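Local coordinates for protein D-aminoacyl-tRNA deacylase (Archaeoglobus fulgidus, PDB 1YQE) that probably hydrolyses D-aminoacyl-tRNAs to free tRNA and D-amino acids, a zinc-dependent proofreading reaction that counters the toxicity of mischarged tRNA, at residues S78-K83 with T137-H142; K118-A123 with A153-G158. One frame throughout, in Å; residues are numbered along the deposited sequence.

Contact 1 (S78-K83 with T137-H142); sequences SRHSSK and TMEVTH. With POP (pyrophosphate 2-), chain B.
H80 and E139 reach each other from opposite directions: the imidazole swings out with CG anti to the backbone N (chi1 168°), while E139 keeps CG anti to its carbonyl carbon and runs extended to the carboxylate. They meet beside the pyrophosphate pocket, to which H80 belongs, where strand 73-81 ends and just past strand 135-138 of the mixed sheet. OE2 of E139 lies over one face of the H80 ring, toward the rim, 3.2 Å from H80 ND1 but at an angle too poor for a hydrogen bond; OE2 is instead hydrogen-bonded to T90. Water 1 joins the pair, hydrogen-bonded to H80 ND1 at 2.9 Å and to E139 OE1 at 2.8 Å. H142 NE2 donates to the same OE1 from the anti side, 2.7 Å away and 28° out of the carboxylate plane. On the ligand side, H80 ND1 makes a weak bond to POP O5, and Y199 holds NE2. With an alanine here, water 1 and POP O5 would each probably lose a partner and a gap would open over the E139 carboxylate. S81 N also binds O5, at 3.0 Å, and R54 grips the ligand too. R79 meets the other phosphate with its guanidinium edge, NH1 donating in plane to POP O1 at 2.9 Å.

Contact 2 (K118-A123 with A153-G158); sequences KNYVLA and AFYEIG
Y120 and Y155 meet as a T-shaped aromatic pair, and this edge-to-face stack carries the whole side-chain contact between 118-123 and 153-158. The edge of Y155 is driven into the face of Y120: CD2 of Y155 sits over the centre of the Y120 ring, 3.3 Å above its plane, and approaches CD2 of Y120 to 3.4 Å. The neighbouring edge atom, Y155 CE2, covers the base of the same ring, 3.5 Å from Y120 CG. With centroids 4.6 Å apart and planes at 74°, the C-H edge of one tyrosine points at the pi cloud of the other. A chi1 of 168°, which sets CG opposite the backbone N, drops the Y120 ring from the helix onto the sheet, and the two side chains, sent from helix and strand, pass alongside one another running opposite ways. Beyond the stack, the Y120 hydroxyl reaches the strand backbone through water 2, which lies a short 2.5 Å from Y120 OH and donates to the carbonyl O of E156 at 2.8 Å. This bridge ties the far end of the ring to the residue after its stacking partner.

Further out, V173, A176 and M177 of helix 167-182 pack on Y120 together with V91 of strand 88-92, while L75 of strand 73-81 touches Y155. E156 points the other way, away from the helix, into the pyrophosphate pocket. The arrangement is that of a helix laid on a beta-sheet: helix 114-125 covers one face of strand 152-159, and the ligand is bound from the other.

Overall arrangement
Both contacts are built on the mixed sheet, their centres 11 Å apart, and they alternate along the chain: 78-83, 118-123, 137-142, then 153-158. Strands 73-81 and 152-159 are neighbours and join them directly, with probable hydrogen bonds from H80 N to I157 O and from S78 N to Y155 O. Strand 135-138, at one border of this sheet, brings in the remaining side of contact 1. Contact 2 seats a helix on the sheet, whereas contact 1 lines the pocket; E156, within 153-158, also touches the pyrophosphate, so the same strand serves both.

Contact 1 (S78-K83 with T137-H142)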
loop_
_atom_site.group_PDB
_atom_site.type_symbol
_atom_site.label_atom_id
_atom_site.label_comp_id
_atom_site.label_asym_id
_atom_site.label_seq_id
_atom_site.Cartn_x
_atom_site.Cartn_y
_atom_site.Cartn_z
ATOM N N SER A 78 -1.390 -4.388 -9.171
ATOM C CA SER A 78 -2.586 -4.083 -9.932
ATOM C C SER A 78 -2.502 -2.775 -10.695
ATOM O O SER A 78 -1.574 -1.989 -10.526
ATOM C CB SER A 78 -3.787 -4.032 -8.978
ATOM O OG SER A 78 -4.875 -3.325 -9.553
ATOM N N ARG A 79 -3.486 -2.552 -11.551
ATOM C CA ARG A 79 -3.545 -1.322 -12.311
ATOM C C ARG A 79 -4.263 -0.302 -11.435
ATOM O O ARG A 79 -4.899 -0.661 -10.438
ATOM C CB ARG A 79 -4.346 -1.538 -13.596
ATOM C CG ARG A 79 -5.767 -2.020 -13.351
ATOM C CD ARG A 79 -6.518 -2.207 -14.658
ATOM N NE ARG A 79 -7.778 -2.917 -14.467
ATOM C CZ ARG A 79 -8.822 -2.434 -13.804
ATOM N NH1 ARG A 79 -8.767 -1.226 -13.262
ATOM N NH2 ARG A 79 -9.922 -3.165 -13.677
ATOM N N HIS A 80 -4.138 0.970 -11.796
ATOM C CA HIS A 80 -4.825 2.038 -11.082
ATOM C C HIS A 80 -5.624 2.799 -12.132
ATOM O O HIS A 80 -5.064 3.275 -13.117
ATOM C CB HIS A 80 -3.839 2.989 -10.397
ATOM C CG HIS A 80 -4.480 4.245 -9.890
ATOM N ND1 HIS A 80 -5.489 4.239 -8.949
ATOM C CD2 HIS A 80 -4.299 5.542 -10.239
ATOM C CE1 HIS A 80 -5.904 5.476 -8.745
ATOM N NE2 HIS A 80 -5.200 6.286 -9.515
ATOM N N SER A 81 -6.933 2.901 -11.928
ATOM C CA SER A 81 -7.784 3.606 -12.876
ATOM C C SER A 81 -8.195 4.965 -12.320
ATOM O O SER A 81 -8.683 5.062 -11.198
ATOM C CB SER A 81 -9.030 2.767 -13.185
ATOM O OG SER A 81 -9.833 3.391 -14.171
ATOM N N SER A 82 -7.986 6.016 -13.104
ATOM C CA SER A 82 -8.344 7.360 -12.671
ATOM C C SER A 82 -8.778 8.214 -13.849
ATOM O O SER A 82 -8.259 8.071 -14.959
ATOM C CB SER A 82 -7.163 8.026 -11.963
ATOM O OG SER A 82 -7.513 9.325 -11.513
ATOM N N LYS A 83 -9.735 9.101 -13.597
ATOM C CA LYS A 83 -10.258 9.986 -14.626
ATOM C C LYS A 83 -9.282 11.105 -14.977
ATOM O O LYS A 83 -9.468 11.798 -15.977
ATOM C CB LYS A 83 -11.596 10.582 -14.171
ATOM C CG LYS A 83 -11.548 11.281 -12.819
ATOM C CD LYS A 83 -12.929 11.765 -12.405
ATOM C CE LYS A 83 -12.927 12.353 -11.001
ATOM N NZ LYS A 83 -12.107 13.592 -10.901
ATOM N N THR A 137 3.264 8.761 -6.496
ATOM C CA THR A 137 2.383 9.369 -5.525
ATOM C C THR A 137 1.729 8.311 -4.654
ATOM O O THR A 137 1.469 7.185 -5.090
ATOM C CB THR A 137 1.271 10.206 -6.200
ATOM O OG1 THR A 137 0.573 10.961 -5.200
ATOM C CG2 THR A 137 0.277 9.304 -6.922
ATOM N N MET A 138 1.496 8.670 -3.403
ATOM C CA MET A 138 0.819 7.779 -2.490
ATOM C C MET A 138 -0.655 7.998 -2.792
ATOM O O MET A 138 -1.025 8.982 -3.440
ATOM C CB MET A 138 1.076 8.189 -1.041
ATOM C CG MET A 138 2.451 7.859 -0.507
ATOM S SD MET A 138 2.731 6.084 -0.430
ATOM C CE MET A 138 1.659 5.628 0.936
ATOM N N GLU A 139 -1.479 7.056 -2.355
ATOM C CA GLU A 139 -2.923 7.165 -2.482
ATOM C C GLU A 139 -3.380 6.952 -1.053
ATOM O O GLU A 139 -2.781 6.159 -0.325
ATOM C CB GLU A 139 -3.508 6.060 -3.356
ATOM C CG GLU A 139 -3.479 6.315 -4.844
ATOM C CD GLU A 139 -4.166 5.205 -5.613
ATOM O OE1 GLU A 139 -5.376 4.989 -5.383
ATOM O OE2 GLU A 139 -3.503 4.544 -6.442
ATOM N N VAL A 140 -4.414 7.666 -0.629
ATOM C CA VAL A 140 -4.914 7.484 0.724
ATOM C C VAL A 140 -5.541 6.098 0.800
ATOM O O VAL A 140 -5.713 5.428 -0.222
ATOM C CB VAL A 140 -5.992 8.532 1.069
ATOM C CG1 VAL A 140 -5.375 9.921 1.093
ATOM C CG2 VAL A 140 -7.120 8.462 0.050
ATOM N N THR A 141 -5.867 5.661 2.009
ATOM C CA THR A 141 -6.508 4.368 2.199
ATOM C C THR A 141 -7.907 4.447 1.601
ATOM O O THR A 141 -8.651 5.381 1.885
ATOM C CB THR A 141 -6.628 4.025 3.691
ATOM O OG1 THR A 141 -5.318 3.831 4.235
ATOM C CG2 THR A 141 -7.452 2.768 3.895
ATOM N N HIS A 142 -8.249 3.483 0.757
ATOM C CA HIS A 142 -9.565 3.441 0.131
ATOM C C HIS A 142 -9.774 2.143 -0.636
ATOM O O HIS A 142 -8.816 1.458 -0.998
ATOM C CB HIS A 142 -9.744 4.616 -0.828
ATOM C CG HIS A 142 -8.869 4.541 -2.038
ATOM N ND1 HIS A 142 -9.371 4.552 -3.321
ATOM C CD2 HIS A 142 -7.524 4.439 -2.160
ATOM C CE1 HIS A 142 -8.372 4.455 -4.182
ATOM N NE2 HIS A 142 -7.241 4.385 -3.503
HETATM P P1 POP B . -9.979 -0.748 -10.113
HETATM O O1 POP B . -10.471 0.037 -11.318
HETATM O O2 POP B . -9.560 -2.146 -10.584
HETATM O O3 POP B . -11.078 -0.916 -9.073
HETATM O O POP B . -8.619 -0.066 -9.446
HETATM P P2 POP B . -8.617 1.317 -8.524
HETATM O O4 POP B . -9.971 1.968 -8.425
HETATM O O5 POP B . -7.636 2.287 -9.095
HETATM O O6 POP B . -8.054 0.804 -7.106
HETATM O O HOH W 1 -5.911 2.561 -6.576
#

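Contact 2 (K118-A123 with A153-G158)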
loop_
_atom_site.group_PDB
_atom_site.type_symbol
_atom_site.label_atom_id
_atom_site.label_comp_id
_atom_site.label_asym_id
_atom_site.label_seq_id
_atom_site.Cartn_x
_atom_site.Cartn_y
_atom_site.Cartn_z
ATOM N N LYS A 118 7.617 1.290 2.321
ATOM C CA LYS A 118 8.698 2.276 2.340
ATOM C C LYS A 118 9.882 1.848 1.481
ATOM O O LYS A 118 10.387 2.624 0.676
ATOM C CB LYS A 118 9.182 2.516 3.776
ATOM C CG LYS A 118 10.317 3.544 3.912
ATOM C CD LYS A 118 9.861 4.971 3.559
ATOM C CE LYS A 118 10.930 6.008 3.916
ATOM N NZ LYS A 118 10.456 7.415 3.713
ATOM N N ASN A 119 10.337 0.615 1.667
ATOM C CA ASN A 119 11.471 0.116 0.901
ATOM C C ASN A 119 11.154 0.088 -0.588
ATOM O O ASN A 119 12.025 0.325 -1.428
ATOM C CB ASN A 119 11.879 -1.266 1.427
ATOM C CG ASN A 119 12.478 -1.185 2.818
ATOM O OD1 ASN A 119 13.230 -0.262 3.114
ATOM N ND2 ASN A 119 12.151 -2.145 3.675
ATOM N N TYR A 120 9.894 -0.187 -0.911
ATOM C CA TYR A 120 9.464 -0.199 -2.297
ATOM C C TYR A 120 9.568 1.213 -2.878
ATOM O O TYR A 120 10.116 1.413 -3.958
ATOM C CB TYR A 120 8.014 -0.667 -2.410
ATOM C CG TYR A 120 7.424 -0.437 -3.787
ATOM C CD1 TYR A 120 7.667 -1.328 -4.828
ATOM C CD2 TYR A 120 6.637 0.689 -4.052
ATOM C CE1 TYR A 120 7.139 -1.114 -6.102
ATOM C CE2 TYR A 120 6.104 0.914 -5.326
ATOM C CZ TYR A 120 6.360 0.006 -6.344
ATOM O OH TYR A 120 5.841 0.204 -7.604
ATOM N N VAL A 121 9.035 2.190 -2.158
ATOM C CA VAL A 121 9.061 3.567 -2.632
ATOM C C VAL A 121 10.475 4.105 -2.841
ATOM O O VAL A 121 10.743 4.788 -3.835
ATOM C CB VAL A 121 8.284 4.487 -1.672
ATOM C CG1 VAL A 121 8.490 5.957 -2.050
ATOM C CG2 VAL A 121 6.807 4.135 -1.733
ATOM N N LEU A 122 11.388 3.799 -1.926
ATOM C CA LEU A 122 12.755 4.280 -2.081
ATOM C C LEU A 122 13.458 3.589 -3.250
ATOM O O LEU A 122 14.297 4.198 -3.923
ATOM C CB LEU A 122 13.544 4.079 -0.784
ATOM C CG LEU A 122 13.051 4.895 0.416
ATOM C CD1 LEU A 122 13.940 4.608 1.617
ATOM C CD2 LEU A 122 13.060 6.388 0.088
ATOM N N ALA A 123 13.111 2.325 -3.495
ATOM C CA ALA A 123 13.700 1.566 -4.597
ATOM C C ALA A 123 13.132 2.078 -5.918
ATOM O O ALA A 123 13.791 2.017 -6.956
ATOM C CB ALA A 123 13.402 0.080 -4.442
ATOM N N ALA A 153 -0.343 -4.295 0.904
ATOM C CA ALA A 153 -0.415 -2.991 0.256
ATOM C C ALA A 153 -0.581 -3.218 -1.239
ATOM O O ALA A 153 -0.298 -4.310 -1.745
ATOM C CB ALA A 153 0.858 -2.174 0.534
ATOM N N PHE A 154 -1.063 -2.193 -1.938
ATOM C CA PHE A 154 -1.258 -2.260 -3.378
ATOM C C PHE A 154 -0.190 -1.424 -4.078
ATOM O O PHE A 154 0.032 -0.263 -3.728
ATOM C CB PHE A 154 -2.641 -1.727 -3.770
ATOM C CG PHE A 154 -3.745 -2.732 -3.613
ATOM C CD1 PHE A 154 -4.138 -3.166 -2.352
ATOM C CD2 PHE A 154 -4.393 -3.245 -4.731
ATOM C CE1 PHE A 154 -5.168 -4.101 -2.209
ATOM C CE2 PHE A 154 -5.417 -4.174 -4.598
ATOM C CZ PHE A 154 -5.805 -4.603 -3.334
ATOM N N TYR A 155 0.466 -2.036 -5.056
ATOM C CA TYR A 155 1.512 -1.394 -5.844
ATOM C C TYR A 155 0.934 -1.343 -7.247
ATOM O O TYR A 155 0.752 -2.379 -7.882
ATOM C CB TYR A 155 2.781 -2.245 -5.781
ATOM C CG TYR A 155 3.215 -2.508 -4.354
ATOM C CD1 TYR A 155 2.570 -3.467 -3.566
ATOM C CD2 TYR A 155 4.217 -1.744 -3.767
ATOM C CE1 TYR A 155 2.918 -3.648 -2.218
ATOM C CE2 TYR A 155 4.571 -1.913 -2.441
ATOM C CZ TYR A 155 3.921 -2.864 -1.667
ATOM O OH TYR A 155 4.286 -3.003 -0.350
ATOM N N GLU A 156 0.644 -0.137 -7.730
ATOM C CA GLU A 156 -0.006 -0.004 -9.023
ATOM C C GLU A 156 0.638 0.919 -10.049
ATOM O O GLU A 156 1.584 1.652 -9.759
ATOM C CB GLU A 156 -1.450 0.455 -8.790
ATOM C CG GLU A 156 -2.113 -0.223 -7.597
ATOM C CD GLU A 156 -3.506 0.304 -7.298
ATOM O OE1 GLU A 156 -3.779 1.495 -7.572
ATOM O OE2 GLU A 156 -4.326 -0.474 -6.773
ATOM N N ILE A 157 0.076 0.864 -11.253
ATOM C CA ILE A 157 0.494 1.676 -12.387
ATOM C C ILE A 157 -0.771 2.355 -12.897
ATOM O O ILE A 157 -1.746 1.670 -13.222
ATOM C CB ILE A 157 1.050 0.810 -13.530
ATOM C CG1 ILE A 157 2.277 0.038 -13.052
ATOM C CG2 ILE A 157 1.402 1.685 -14.724
ATOM C CD1 ILE A 157 2.846 -0.896 -14.102
ATOM N N GLY A 158 -0.799 3.666 -12.924
ATOM C CA GLY A 158 -1.812 4.185 -13.829
ATOM C C GLY A 158 -1.467 5.382 -14.699
ATOM O O GLY A 158 -0.302 5.725 -14.904
HETATM O O HOH W 2 3.715 1.429 -7.894
#